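TerD domain-containing protein (PDB 2QZ7) is of unknown function but belongs to the CAPAB/TerDEXZ family and is homologous to the telluride resistance protein TerD. Local coordinates at residues Trp37-His42 and Gly118-Asp123; Tyr62-Asp67 and Gly73-Ser78; Gly110-Gln115 and Val180-Glu185; Ala156-Asn161 and Trp166-Ala171. All blocks are in the same frame, centred on the assembly; numbering follows the deposited sequence.

In the fold
All four contacts belong to one TerD domain built on two antiparallel sheets. Interaction 2 falls within the span of interaction 1, and interaction 4 within that of interaction 3; interactions 1 and 3 cross along the chain. Interactions 2, 3 and 4 all reach the sheet that contains strands 62-64, 104-113 and 152-160. Interaction 2 also holds strand 75-77 of the other sheet. Interaction 1 joins loops beyond the strand ends, and K120 there touches Q115 of interaction 3. Its centre is about 15 Å from that of interaction 3. It holds F122 of one sodium site, and F66 of interaction 2 lies about 5 Å from a bound sodium. Interaction 4 lies across the chain's centre from interactions 1 and 3.

Interaction 1. Residues Trp37-His42 and Gly118-Asp123; sequences WDRPPH and GHKTFD. With NA (sodium ion), chain E.
K120 NZ points into segment 37-42 and comes to 3.0 Å from P41 O. The angle there is too poor for a hydrogen bond. P40 O lies farther off, 4.1 Å from K120 NZ. The lysine arrives at the edge of the H42 ring and crosses that side chain at about a right angle. Its approach to the ring is modelled too tightly to carry detail. CG of K120 is anti to its backbone N (chi1 -171°), and a bend at chi3 turns the amine toward the proline carbonyls. R39 closes in from another direction, with NH2 3.4 Å from K120 CE. Two positive groups therefore lie close, R39 NH2 being 4.2 Å from K120 NZ; P41 O probably offsets this in part. H42 NE2 lies over one face of the R39 guanidinium.

Farther along segment 118-123, F122 O binds a sodium ion at 2.1 Å. A water, V125 O and T128 OG1 are further ligands. The contact thus joins two loops between strands, one carrying a sodium ligand. Segment 37-42 is in the loop from strand 26-31 to strand 44-52. Segment 118-123 follows strand 104-113, where K120 packs on I113 and F122 on V111 and I113.

Interaction 2. Residues Tyr62-Asp67 and Gly73-Ser78; sequences YVVQFD and GTINMS
V64 and I75 make the main apolar contact. V64 CG1 meets I75 CG2 at 3.8 Å, and V64 CG2 meets I75 CD1 at 4.0 Å. Both methyls of the valine thus rest on the two ends of the branched isoleucine. I75 CD1 also comes to the edge of the Y62 ring, near its plane, 3.9 Å from Y62 OH.

A second kind of contact is made by M77, present as selenomethionine. Its SE sits against the peptide link between Q65 and F66, 3.5 Å from F66 N and equally near Q65 C. CG is anti to the carbonyl carbon (chi1 -61°) and the chain runs on extended at chi2 (-172°), which brings SE to the peptide. The F66 side chain is touched more loosely, through CB.

No hydrogen bond crosses between the two segments. The polar ends of Y62 and T74 are instead joined through a third residue: both hydroxyls are hydrogen-bonded to D72, Y62 OH to OD2 and T74 OG1 to OD1. Within segment 62-67, Q65 NE2 donates to D67 OD1 at 2.9 Å. NE2 meets the syn lone pair of D67 OD1, and that oxygen lies near the plane of the Q65 amide.

Strand 62-64 pairs with strand 44-52, and strand 75-77 with strand 91-95. Each is an outermost strand of its own sheet. The contact brings the edge strands of the two sheets together through their side chains, as at the side of a beta sandwich.

Interaction 3. Residues Gly110-Gln115 and Val180-Glu185; sequences GVAIHQ and VLFATE. With EDO (1,2-ethanediol), chain F.
F182 carries this contact. Its ring reaches from helix 180-185 down to strand 110-113 and has the most surface buried. CG is anti to the backbone N (chi1 174°), which directs the ring at the strand. A112 comes next: its CB points toward the helix and meets F182 CD2 at 3.9 Å. G110 is the third. It has no side chain, and the far end of the ring comes up to its backbone, with F182 CZ 4.3 Å from G110 CA. The glycine CA lies at the ring edge, near the ring plane. V111 adds only its backbone here, as its side chain points away from the helix. No hydrogen bond links the two segments.

Beyond the strand end, a 1,2-ethanediol, probably from the crystallisation liquor, bridges two neighbours. H114 ND1 and EDO O1 are hydrogen-bonded at 2.8 Å, and Q115 N donates to EDO O2 at 2.9 Å. Q115 NE2 folds back onto I113 O at 3.0 Å, well above the carbonyl plane, and also bonds to K120 O.

The short axes of helix and strand are 9.2 Å apart and run nearly antiparallel, at 153°. The helix lies over one sheet. F182 also touches I47 of strand 44-52 and A152 and T154 of strand 152-160, the strands flanking 104-113. It meets the F175 ring of strand 166-175 edge to face.

Interaction 4. Residues Ala156-Asn161 and Trp166-Ala171; sequences AEFTRN and WEFREA
This contact is the body of a beta hairpin, formed by strands 152-160 and 166-175. Two antiparallel hydrogen-bonded pairs hold it. E157 N donates to R169 O and R169 N to E157 O, both at 2.9 Å. T159 and E167 pair in the same way, with E167 N to T159 O at 2.8 Å. The non-hydrogen-bonded pairs A156-E170, F158-F168 and R160-W166 alternate with them.

R160 packs on W166, which has the most surface buried. R160 CG stands over the six-membered ring of W166, 3.6 Å from its centroid and 13° off the normal, a CH-pi contact. The arginine chain stays extended to NE. W166 CZ2 lies over one face of the guanidinium, toward its rim; the planes are tilted by 50°, so this is no parallel stack. Backbone oxygens fix the guanidinium: I104 O takes NE, G164 O takes NH1 and S101 O takes NH2.

On the same face, F158 CB meets W166 CE3 at 3.8 Å. F158 CE1 and A156 CB both come to the edge of the F168 ring, A156 CB being 3.8 Å from F168 CE1. On the other face, E157 runs beside R169, but its salt bridge is to R106.

F168 also packs on L139 and L140 of strand 137-142 in the second sheet. An edge hairpin with one face turned to the facing sheet is typical of a beta sandwich.

Interaction 1. Residues Trp37-His42 and Gly118-Asp123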
# COMPACT_ATOMS: atom_id res chain seq x y z
N TRP A 37 -17.17 17.56 10.70
CA TRP A 37 -17.83 17.31 12.00
C TRP A 37 -19.18 16.60 11.81
O TRP A 37 -19.70 15.82 12.63
CB TRP A 37 -18.10 18.65 12.69
CG TRP A 37 -19.52 19.11 12.46
CD1 TRP A 37 -20.59 19.00 13.33
CD2 TRP A 37 -20.04 19.73 11.27
NE1 TRP A 37 -21.73 19.53 12.76
CE2 TRP A 37 -21.43 19.99 11.50
CE3 TRP A 37 -19.47 20.11 10.04
CZ2 TRP A 37 -22.26 20.61 10.54
CZ3 TRP A 37 -20.29 20.73 9.08
CH2 TRP A 37 -21.67 20.97 9.34
N ASP A 38 -19.72 16.77 10.55
CA ASP A 38 -20.95 16.13 10.08
C ASP A 38 -20.84 14.59 9.93
O ASP A 38 -21.87 13.92 9.94
CB ASP A 38 -21.35 16.78 8.73
CG ASP A 38 -22.79 17.27 8.70
OD1 ASP A 38 -23.69 16.58 9.24
OD2 ASP A 38 -23.06 18.35 8.12
N ARG A 39 -19.61 14.04 9.82
CA ARG A 39 -19.41 12.63 9.45
C ARG A 39 -18.38 11.79 10.28
O ARG A 39 -17.34 12.33 10.73
CB ARG A 39 -18.97 12.55 7.96
CG ARG A 39 -19.95 13.05 6.87
CD ARG A 39 -19.26 12.95 5.47
NE ARG A 39 -18.84 11.57 5.15
CZ ARG A 39 -18.07 11.19 4.12
NH1 ARG A 39 -17.57 12.08 3.25
NH2 ARG A 39 -17.80 9.91 3.95
N PRO A 40 -18.63 10.46 10.43
CA PRO A 40 -17.63 9.48 10.95
C PRO A 40 -16.23 9.61 10.30
O PRO A 40 -16.14 10.05 9.16
CB PRO A 40 -18.25 8.12 10.60
CG PRO A 40 -19.75 8.39 10.65
CD PRO A 40 -19.92 9.80 10.11
N PRO A 41 -15.16 9.24 11.04
CA PRO A 41 -13.77 9.40 10.58
C PRO A 41 -13.46 8.77 9.23
O PRO A 41 -14.09 7.79 8.81
CB PRO A 41 -12.94 8.71 11.68
CG PRO A 41 -13.93 7.80 12.37
CD PRO A 41 -15.20 8.60 12.36
N HIS A 42 -12.47 9.35 8.56
CA HIS A 42 -11.89 8.77 7.38
C HIS A 42 -10.63 7.96 7.80
O HIS A 42 -9.62 8.53 8.18
CB HIS A 42 -11.55 9.87 6.35
CG HIS A 42 -12.75 10.48 5.69
ND1 HIS A 42 -12.78 11.80 5.27
CD2 HIS A 42 -13.95 9.96 5.38
CE1 HIS A 42 -13.95 12.05 4.72
NE2 HIS A 42 -14.69 10.96 4.79
N GLY A 118 -20.09 2.78 6.08
CA GLY A 118 -20.72 2.86 4.76
C GLY A 118 -19.74 2.84 3.60
O GLY A 118 -18.53 3.08 3.78
N HIS A 119 -20.27 2.55 2.40
CA HIS A 119 -19.48 2.48 1.16
C HIS A 119 -18.70 3.77 0.86
O HIS A 119 -19.30 4.81 0.58
CB HIS A 119 -20.38 2.09 -0.04
CG HIS A 119 -19.67 2.11 -1.37
ND1 HIS A 119 -18.71 1.19 -1.73
CD2 HIS A 119 -19.80 2.95 -2.43
CE1 HIS A 119 -18.28 1.45 -2.95
NE2 HIS A 119 -18.93 2.52 -3.40
N LYS A 120 -17.37 3.69 0.93
CA LYS A 120 -16.55 4.90 0.81
C LYS A 120 -15.36 4.72 -0.16
O LYS A 120 -14.58 3.78 -0.03
CB LYS A 120 -16.10 5.35 2.20
CG LYS A 120 -15.41 6.70 2.28
CD LYS A 120 -14.76 6.90 3.65
CE LYS A 120 -15.81 7.29 4.72
NZ LYS A 120 -15.19 7.47 6.09
N THR A 121 -15.26 5.62 -1.13
CA THR A 121 -14.24 5.51 -2.18
C THR A 121 -13.22 6.67 -2.06
O THR A 121 -13.40 7.57 -1.24
CB THR A 121 -14.88 5.53 -3.56
OG1 THR A 121 -15.40 6.84 -3.81
CG2 THR A 121 -16.04 4.50 -3.68
N PHE A 122 -12.18 6.63 -2.89
CA PHE A 122 -11.15 7.67 -2.93
C PHE A 122 -11.70 9.03 -3.33
O PHE A 122 -11.15 10.07 -2.92
CB PHE A 122 -9.98 7.25 -3.84
CG PHE A 122 -9.11 6.19 -3.24
CD1 PHE A 122 -8.11 6.52 -2.33
CD2 PHE A 122 -9.29 4.84 -3.58
CE1 PHE A 122 -7.31 5.52 -1.75
CE2 PHE A 122 -8.52 3.84 -3.03
CZ PHE A 122 -7.49 4.17 -2.10
N ASP A 123 -12.78 9.00 -4.12
CA ASP A 123 -13.50 10.22 -4.55
C ASP A 123 -14.25 10.91 -3.42
O ASP A 123 -14.44 12.11 -3.47
CB ASP A 123 -14.48 9.92 -5.69
CG ASP A 123 -14.83 11.16 -6.49
OD1 ASP A 123 -13.87 11.84 -6.94
OD2 ASP A 123 -16.03 11.47 -6.65
NA NA E . -9.65 11.58 -3.15
O HOH W 1 -9.16 10.83 -5.15

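Interaction 2. Residues Tyr62-Asp67 and Gly73-Ser78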
# COMPACT_ATOMS: atom_id res chain seq x y z
N TYR A 62 2.87 -12.78 4.25
CA TYR A 62 2.30 -12.06 5.39
C TYR A 62 1.76 -10.72 4.95
O TYR A 62 2.07 -10.25 3.86
CB TYR A 62 3.36 -11.90 6.53
CG TYR A 62 4.65 -11.24 6.14
CD1 TYR A 62 4.72 -9.84 6.02
CD2 TYR A 62 5.82 -11.99 5.91
CE1 TYR A 62 5.90 -9.20 5.67
CE2 TYR A 62 7.01 -11.37 5.55
CZ TYR A 62 7.05 -9.98 5.43
OH TYR A 62 8.22 -9.35 5.09
N VAL A 63 0.98 -10.08 5.84
CA VAL A 63 0.35 -8.80 5.59
C VAL A 63 0.98 -7.80 6.54
O VAL A 63 1.27 -8.14 7.71
CB VAL A 63 -1.23 -8.88 5.82
CG1 VAL A 63 -1.93 -7.45 5.72
CG2 VAL A 63 -1.87 -9.94 4.87
N VAL A 64 1.24 -6.58 6.05
CA VAL A 64 1.83 -5.55 6.89
C VAL A 64 0.88 -4.35 6.87
O VAL A 64 0.43 -3.92 5.80
CB VAL A 64 3.28 -5.09 6.43
CG1 VAL A 64 3.88 -4.05 7.43
CG2 VAL A 64 4.27 -6.27 6.30
N GLN A 65 0.55 -3.83 8.05
CA GLN A 65 -0.30 -2.63 8.18
C GLN A 65 -0.16 -2.11 9.61
O GLN A 65 0.65 -2.65 10.35
CB GLN A 65 -1.78 -2.90 7.82
CG GLN A 65 -2.46 -3.95 8.69
CD GLN A 65 -3.84 -4.35 8.18
OE1 GLN A 65 -4.10 -4.30 7.01
NE2 GLN A 65 -4.69 -4.81 9.08
N PHE A 66 -0.89 -1.05 9.98
CA PHE A 66 -0.67 -0.39 11.29
C PHE A 66 -0.76 -1.36 12.47
O PHE A 66 0.01 -1.22 13.39
CB PHE A 66 -1.59 0.84 11.48
CG PHE A 66 -3.00 0.50 11.85
CD1 PHE A 66 -3.45 0.75 13.15
CD2 PHE A 66 -3.88 -0.06 10.92
CE1 PHE A 66 -4.77 0.45 13.53
CE2 PHE A 66 -5.20 -0.36 11.29
CZ PHE A 66 -5.64 -0.12 12.59
N ASP A 67 -1.67 -2.34 12.39
CA ASP A 67 -1.88 -3.24 13.53
C ASP A 67 -1.22 -4.63 13.33
O ASP A 67 -1.47 -5.52 14.10
CB ASP A 67 -3.38 -3.33 13.89
CG ASP A 67 -4.19 -3.93 12.72
OD1 ASP A 67 -3.58 -4.21 11.67
OD2 ASP A 67 -5.39 -4.09 12.83
N GLY A 73 10.94 -8.12 10.61
CA GLY A 73 11.45 -6.80 10.99
C GLY A 73 11.96 -5.92 9.85
O GLY A 73 12.62 -4.92 10.07
N THR A 74 11.66 -6.28 8.61
CA THR A 74 12.25 -5.58 7.47
C THR A 74 11.42 -4.42 6.98
O THR A 74 11.88 -3.66 6.12
CB THR A 74 12.43 -6.52 6.29
OG1 THR A 74 11.13 -7.00 5.91
CG2 THR A 74 13.33 -7.67 6.68
N ILE A 75 10.19 -4.32 7.51
CA ILE A 75 9.25 -3.25 7.19
C ILE A 75 8.76 -2.54 8.48
O ILE A 75 8.45 -3.21 9.48
CB ILE A 75 8.07 -3.80 6.36
CG1 ILE A 75 8.63 -4.53 5.12
CG2 ILE A 75 7.12 -2.66 5.93
CD1 ILE A 75 7.68 -5.50 4.41
N ASN A 76 8.76 -1.22 8.49
CA ASN A 76 8.44 -0.44 9.69
C ASN A 76 7.45 0.62 9.27
O ASN A 76 7.40 1.00 8.10
CB ASN A 76 9.73 0.22 10.30
CG ASN A 76 9.44 1.08 11.63
OD1 ASN A 76 9.83 2.27 11.70
ND2 ASN A 76 8.80 0.47 12.66
N MSE A 77 6.65 1.07 10.24
CA MSE A 77 5.80 2.25 10.09
C MSE A 77 6.15 3.20 11.23
O MSE A 77 5.83 2.92 12.39
CB MSE A 77 4.33 1.86 10.16
CG MSE A 77 3.92 0.87 9.03
SE MSE A 77 2.01 0.62 9.03
CE MSE A 77 1.53 2.26 8.02
N SER A 78 6.78 4.33 10.92
CA SER A 78 7.02 5.32 11.99
C SER A 78 5.79 6.17 12.33
O SER A 78 5.77 6.86 13.35
CB SER A 78 8.19 6.23 11.61
OG SER A 78 7.78 7.08 10.54

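Interaction 3. Residues Gly110-Gln115 and Val180-Glu185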
# COMPACT_ATOMS: atom_id res chain seq x y z
N GLY A 110 -0.42 -1.05 -1.25
CA GLY A 110 -1.62 -0.33 -1.65
C GLY A 110 -2.20 0.44 -0.47
O GLY A 110 -1.58 0.56 0.61
N VAL A 111 -3.37 1.01 -0.70
CA VAL A 111 -4.05 1.83 0.27
C VAL A 111 -5.49 1.38 0.30
O VAL A 111 -6.15 1.23 -0.75
CB VAL A 111 -3.90 3.34 -0.05
CG1 VAL A 111 -4.81 4.21 0.87
CG2 VAL A 111 -2.42 3.81 0.09
N ALA A 112 -6.00 1.15 1.50
CA ALA A 112 -7.39 0.74 1.69
C ALA A 112 -8.18 1.73 2.55
O ALA A 112 -7.67 2.25 3.55
CB ALA A 112 -7.46 -0.68 2.30
N ILE A 113 -9.43 1.98 2.17
CA ILE A 113 -10.35 2.81 2.95
C ILE A 113 -11.23 1.91 3.79
O ILE A 113 -11.82 0.96 3.26
CB ILE A 113 -11.22 3.73 2.04
CG1 ILE A 113 -10.31 4.53 1.08
CG2 ILE A 113 -12.11 4.67 2.86
CD1 ILE A 113 -11.07 5.15 -0.10
N HIS A 114 -11.34 2.19 5.09
CA HIS A 114 -12.33 1.47 5.93
C HIS A 114 -13.77 1.71 5.51
O HIS A 114 -14.17 2.83 5.12
CB HIS A 114 -12.07 1.69 7.42
CG HIS A 114 -10.79 1.04 7.86
ND1 HIS A 114 -10.75 -0.02 8.74
CD2 HIS A 114 -9.51 1.28 7.51
CE1 HIS A 114 -9.50 -0.39 8.93
NE2 HIS A 114 -8.73 0.38 8.19
N GLN A 115 -14.55 0.63 5.57
CA GLN A 115 -15.87 0.63 4.99
C GLN A 115 -16.97 0.52 6.04
O GLN A 115 -18.15 0.43 5.69
CB GLN A 115 -15.99 -0.52 3.98
CG GLN A 115 -15.09 -0.40 2.76
CD GLN A 115 -15.35 0.86 1.95
OE1 GLN A 115 -16.46 1.09 1.48
NE2 GLN A 115 -14.30 1.67 1.74
N VAL A 180 -9.55 -5.94 4.96
CA VAL A 180 -9.12 -7.32 5.23
C VAL A 180 -9.25 -8.18 3.93
O VAL A 180 -8.34 -8.93 3.55
CB VAL A 180 -9.96 -7.97 6.37
CG1 VAL A 180 -9.46 -9.41 6.61
CG2 VAL A 180 -9.84 -7.15 7.70
N LEU A 181 -10.38 -8.04 3.25
CA LEU A 181 -10.57 -8.74 1.99
C LEU A 181 -9.54 -8.30 0.92
O LEU A 181 -8.99 -9.15 0.17
CB LEU A 181 -12.00 -8.59 1.49
CG LEU A 181 -12.35 -9.50 0.30
CD1 LEU A 181 -12.12 -11.02 0.65
CD2 LEU A 181 -13.78 -9.28 -0.21
N PHE A 182 -9.29 -6.99 0.85
CA PHE A 182 -8.30 -6.40 -0.09
C PHE A 182 -6.95 -7.08 0.04
O PHE A 182 -6.32 -7.45 -0.96
CB PHE A 182 -8.15 -4.90 0.19
CG PHE A 182 -7.07 -4.21 -0.60
CD1 PHE A 182 -7.09 -4.20 -2.00
CD2 PHE A 182 -6.02 -3.57 0.07
CE1 PHE A 182 -6.11 -3.53 -2.72
CE2 PHE A 182 -5.04 -2.88 -0.62
CZ PHE A 182 -5.08 -2.84 -2.04
N ALA A 183 -6.53 -7.30 1.28
CA ALA A 183 -5.21 -7.90 1.47
C ALA A 183 -5.12 -9.29 0.87
O ALA A 183 -4.04 -9.68 0.38
CB ALA A 183 -4.80 -7.89 2.99
N THR A 184 -6.21 -10.05 0.93
CA THR A 184 -6.26 -11.40 0.30
C THR A 184 -6.21 -11.43 -1.23
O THR A 184 -5.87 -12.46 -1.84
CB THR A 184 -7.53 -12.20 0.71
OG1 THR A 184 -8.66 -11.75 -0.07
CG2 THR A 184 -7.82 -12.03 2.22
N GLU A 185 -6.56 -10.31 -1.85
CA GLU A 185 -6.73 -10.30 -3.32
C GLU A 185 -5.81 -9.31 -4.01
O GLU A 185 -5.66 -9.38 -5.22
CB GLU A 185 -8.18 -10.00 -3.72
CG GLU A 185 -8.69 -8.63 -3.40
CD GLU A 185 -10.16 -8.45 -3.76
OE1 GLU A 185 -10.83 -9.43 -4.13
OE2 GLU A 185 -10.67 -7.32 -3.66
C1 EDO F . -13.33 -2.42 8.70
O1 EDO F . -12.81 -1.62 9.76
C2 EDO F . -13.53 -1.44 7.58
O2 EDO F . -14.05 -2.08 6.44

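Interaction 4. Residues Ala156-Asn161 and Trp166-Ala171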
# COMPACT_ATOMS: atom_id res chain seq x y z
N ALA A 156 1.95 0.13 -6.01
CA ALA A 156 3.33 -0.19 -6.43
C ALA A 156 3.66 -1.65 -6.24
O ALA A 156 3.22 -2.28 -5.26
CB ALA A 156 4.35 0.69 -5.64
N GLU A 157 4.47 -2.18 -7.16
CA GLU A 157 4.93 -3.55 -7.07
C GLU A 157 6.46 -3.56 -7.02
O GLU A 157 7.10 -2.89 -7.84
CB GLU A 157 4.46 -4.33 -8.33
CG GLU A 157 4.90 -5.76 -8.34
CD GLU A 157 4.72 -6.45 -9.66
OE1 GLU A 157 5.42 -6.07 -10.63
OE2 GLU A 157 3.92 -7.40 -9.71
N PHE A 158 7.05 -4.30 -6.09
CA PHE A 158 8.49 -4.58 -6.10
C PHE A 158 8.69 -6.07 -6.36
O PHE A 158 8.02 -6.93 -5.75
CB PHE A 158 9.16 -4.13 -4.79
CG PHE A 158 8.74 -2.74 -4.34
CD1 PHE A 158 9.33 -1.61 -4.89
CD2 PHE A 158 7.74 -2.59 -3.40
CE1 PHE A 158 8.90 -0.32 -4.51
CE2 PHE A 158 7.33 -1.31 -2.96
CZ PHE A 158 7.90 -0.18 -3.54
N THR A 159 9.58 -6.38 -7.31
CA THR A 159 9.90 -7.76 -7.68
C THR A 159 11.41 -7.88 -7.86
O THR A 159 12.08 -6.89 -8.21
CB THR A 159 9.17 -8.23 -8.99
OG1 THR A 159 9.49 -7.35 -10.07
CG2 THR A 159 7.66 -8.24 -8.82
N ARG A 160 11.94 -9.08 -7.62
CA ARG A 160 13.37 -9.37 -7.84
C ARG A 160 13.73 -9.73 -9.30
O ARG A 160 12.99 -10.44 -10.01
CB ARG A 160 13.85 -10.54 -6.94
CG ARG A 160 13.79 -10.31 -5.43
CD ARG A 160 14.39 -11.53 -4.71
NE ARG A 160 14.35 -11.42 -3.25
CZ ARG A 160 15.33 -10.87 -2.53
NH1 ARG A 160 16.39 -10.38 -3.14
NH2 ARG A 160 15.25 -10.78 -1.21
N ASN A 161 14.90 -9.26 -9.71
CA ASN A 161 15.56 -9.69 -10.95
C ASN A 161 15.96 -11.15 -10.98
O ASN A 161 15.82 -11.88 -9.99
CB ASN A 161 16.82 -8.84 -11.21
CG ASN A 161 16.56 -7.70 -12.17
OD1 ASN A 161 15.44 -7.52 -12.64
ND2 ASN A 161 17.60 -6.94 -12.50
N TRP A 166 15.95 -5.83 -6.65
CA TRP A 166 14.60 -5.29 -6.61
C TRP A 166 14.31 -4.18 -7.58
O TRP A 166 15.03 -3.19 -7.65
CB TRP A 166 14.28 -4.79 -5.20
CG TRP A 166 14.21 -5.90 -4.22
CD1 TRP A 166 15.21 -6.32 -3.41
CD2 TRP A 166 13.08 -6.77 -3.96
NE1 TRP A 166 14.78 -7.39 -2.65
CE2 TRP A 166 13.48 -7.69 -2.97
CE3 TRP A 166 11.77 -6.85 -4.47
CZ2 TRP A 166 12.63 -8.69 -2.50
CZ3 TRP A 166 10.93 -7.82 -4.00
CH2 TRP A 166 11.35 -8.74 -3.01
N GLU A 167 13.19 -4.33 -8.29
CA GLU A 167 12.72 -3.32 -9.23
C GLU A 167 11.32 -2.86 -8.89
O GLU A 167 10.56 -3.58 -8.26
CB GLU A 167 12.81 -3.85 -10.67
CG GLU A 167 14.23 -4.04 -11.07
CD GLU A 167 14.42 -4.80 -12.37
OE1 GLU A 167 13.50 -5.52 -12.81
OE2 GLU A 167 15.51 -4.67 -12.92
N PHE A 168 11.01 -1.62 -9.27
CA PHE A 168 9.74 -1.01 -9.00
C PHE A 168 8.89 -1.03 -10.26
O PHE A 168 9.40 -0.91 -11.36
CB PHE A 168 9.95 0.43 -8.49
CG PHE A 168 8.81 1.36 -8.77
CD1 PHE A 168 7.71 1.42 -7.91
CD2 PHE A 168 8.85 2.21 -9.87
CE1 PHE A 168 6.68 2.31 -8.17
CE2 PHE A 168 7.81 3.09 -10.13
CZ PHE A 168 6.73 3.13 -9.29
N ARG A 169 7.59 -1.20 -10.09
CA ARG A 169 6.65 -0.93 -11.15
C ARG A 169 5.45 -0.24 -10.57
O ARG A 169 4.98 -0.62 -9.50
CB ARG A 169 6.26 -2.19 -11.92
CG ARG A 169 7.17 -2.36 -13.09
CD ARG A 169 7.02 -3.63 -13.79
NE ARG A 169 6.06 -3.57 -14.89
CZ ARG A 169 5.59 -4.66 -15.49
NH1 ARG A 169 6.02 -5.86 -15.10
NH2 ARG A 169 4.72 -4.55 -16.48
N GLU A 170 4.99 0.79 -11.26
CA GLU A 170 3.74 1.42 -10.93
C GLU A 170 2.63 0.37 -11.10
O GLU A 170 2.57 -0.32 -12.11
CB GLU A 170 3.49 2.61 -11.84
CG GLU A 170 2.38 3.52 -11.35
CD GLU A 170 1.93 4.51 -12.39
OE1 GLU A 170 0.72 4.53 -12.71
OE2 GLU A 170 2.79 5.25 -12.93
N ALA A 171 1.77 0.23 -10.09
CA ALA A 171 0.71 -0.76 -10.18
C ALA A 171 -0.54 -0.20 -9.52
O ALA A 171 -1.03 -0.73 -8.52
CB ALA A 171 1.15 -2.10 -9.57